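Long-range contact in major pollen allergen Pla l 1 (Plantago lanceolata, PDB 4Z8W), which is a secreted pollen allergen of the Ole e 1 family that binds a zinc ion: residues 37-41 / 51-55. Residues are numbered along the deposited sequence; the frame is centred on the assembly and turned at random.
Sequences QVQLD and YSIGG
A beta hairpin at the margin of an antiparallel sheet brings residues 37-41 against 51-55, the two segments antiparallel, with 163° between their N-to-C directions. Leu40 and Ile53 form a hydrogen-bonded pair: Leu40 N donates to Ile53 O at 2.7 Å, and Ile53 N returns a bond to Leu40 O at 2.8 Å. Val38 and Gly55 make the next such pair; Val38 N donates to Gly55 O, whereas the return bond from Gly55 N to Val38 O is weak at 3.3 Å. Between them Gln39 faces Gly54, a non-hydrogen-bonded pair whose CA atoms lie 4.3 Å apart.

The two faces of the hairpin differ in character. On the inner one, Leu40 carries its CG anti to the backbone N (chi1 170°), and its CD2 branch packs on Ile53 CG2 at 3.6 Å while also approaching the edge of the Tyr51 ring, 4.3 Å from CE2. The other face is polar: Asp41 OD1 accepts from Gln39 NE2 at 2.8 Å through its syn lone pair, nearly in the plane of the amide, which should restrain the carboxylate. Ser52 OG also approaches Asp41 OD1, but at a doubtfully short 2.4 Å, and the serine was modelled in two conformers.

Strand 51-56 is an outer strand of this sheet within the chain, and strand 37-42 pairs along its own far edge with strand 74-80. Val38, Leu40 and Ile53 pack onto strand 62-68 of the second sheet, as in a beta sandwich, and Tyr51 OH bonds to Val68 N while its ring stacks with His71.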
loop_
_atom_site.group_PDB
_atom_site.type_symbol
_atom_site.label_atom_id
_atom_site.label_comp_id
_atom_site.label_asym_id
_atom_site.label_seq_id
_atom_site.Cartn_x
_atom_site.Cartn_y
_atom_site.Cartn_z
ATOM N N GLN A 37 6.630 6.356 0.663
ATOM C CA GLN A 37 7.004 5.444 1.703
ATOM C C GLN A 37 5.756 4.713 2.214
ATOM O O GLN A 37 4.749 5.350 2.554
ATOM C CB GLN A 37 7.698 6.196 2.843
ATOM C CG GLN A 37 9.046 6.854 2.430
ATOM C CD GLN A 37 9.536 7.912 3.428
ATOM O OE1 GLN A 37 9.260 7.851 4.656
ATOM N NE2 GLN A 37 10.204 8.913 2.906
ATOM N N VAL A 38 5.903 3.383 2.343
ATOM C CA VAL A 38 4.839 2.482 2.777
ATOM C C VAL A 38 5.337 1.673 3.993
ATOM O O VAL A 38 6.536 1.647 4.312
ATOM C CB VAL A 38 4.354 1.559 1.626
ATOM C CG1 VAL A 38 3.919 2.345 0.367
ATOM C CG2 VAL A 38 5.465 0.609 1.202
ATOM N N GLN A 39 4.434 1.047 4.719
ATOM C CA GLN A 39 4.859 0.207 5.816
ATOM C C GLN A 39 3.943 -1.016 5.938
ATOM O O GLN A 39 2.695 -0.869 5.949
ATOM C CB GLN A 39 4.801 1.020 7.113
ATOM C CG GLN A 39 5.257 0.263 8.356
ATOM C CD GLN A 39 5.457 1.207 9.513
ATOM O OE1 GLN A 39 6.168 2.220 9.370
ATOM N NE2 GLN A 39 4.788 0.933 10.641
ATOM N N LEU A 40 4.584 -2.179 5.952
ATOM C CA LEU A 40 3.967 -3.494 6.359
ATOM C C LEU A 40 3.935 -3.673 7.886
ATOM O O LEU A 40 4.966 -3.517 8.558
ATOM C CB LEU A 40 4.698 -4.663 5.667
ATOM C CG LEU A 40 4.269 -6.059 6.253
ATOM C CD1 LEU A 40 2.822 -6.396 5.873
ATOM C CD2 LEU A 40 5.200 -7.225 5.884
ATOM N N ASP A 41 2.754 -3.898 8.463
ATOM C CA ASP A 41 2.573 -4.173 9.891
ATOM C C ASP A 41 1.775 -5.441 10.048
ATOM O O ASP A 41 0.694 -5.573 9.414
ATOM C CB ASP A 41 1.783 -3.042 10.579
ATOM C CG ASP A 41 2.540 -1.688 10.533
ATOM O OD1 ASP A 41 3.717 -1.658 10.905
ATOM O OD2 ASP A 41 1.989 -0.691 10.047
ATOM N N TYR A 51 5.428 -7.088 14.148
ATOM C CA TYR A 51 6.434 -7.224 13.079
ATOM C C TYR A 51 6.070 -6.155 12.078
ATOM O O TYR A 51 4.880 -6.076 11.663
ATOM C CB TYR A 51 6.395 -8.596 12.437
ATOM C CG TYR A 51 7.325 -8.815 11.269
ATOM C CD1 TYR A 51 8.631 -9.193 11.482
ATOM C CD2 TYR A 51 6.881 -8.678 9.928
ATOM C CE1 TYR A 51 9.516 -9.446 10.442
ATOM C CE2 TYR A 51 7.780 -8.888 8.863
ATOM C CZ TYR A 51 9.106 -9.265 9.143
ATOM O OH TYR A 51 10.033 -9.519 8.126
ATOM N N SER A 52 7.065 -5.347 11.723
ATOM C CA SER A 52 6.878 -4.171 10.862
ATOM C C SER A 52 8.046 -4.034 9.933
ATOM O O SER A 52 9.151 -4.303 10.357
ATOM C CB SER A 52 6.832 -2.897 11.693
ATOM O OG SER A 52 5.533 -2.669 12.154
ATOM N N ILE A 53 7.799 -3.649 8.685
ATOM C CA ILE A 53 8.878 -3.364 7.719
ATOM C C ILE A 53 8.455 -2.224 6.754
ATOM O O ILE A 53 7.309 -2.193 6.292
ATOM C CB ILE A 53 9.398 -4.586 7.001
ATOM C CG1 ILE A 53 10.079 -4.183 5.699
ATOM C CG2 ILE A 53 8.335 -5.605 6.798
ATOM C CD1 ILE A 53 10.028 -5.258 4.672
ATOM N N GLY A 54 9.391 -1.294 6.502
ATOM C CA GLY A 54 9.159 -0.085 5.705
ATOM C C GLY A 54 9.953 -0.154 4.413
ATOM O O GLY A 54 10.875 -0.926 4.334
ATOM N N GLY A 55 9.520 0.547 3.362
ATOM C CA GLY A 55 10.307 0.679 2.115
ATOM C C GLY A 55 9.679 1.781 1.251
ATOM O O GLY A 55 8.613 2.368 1.600
#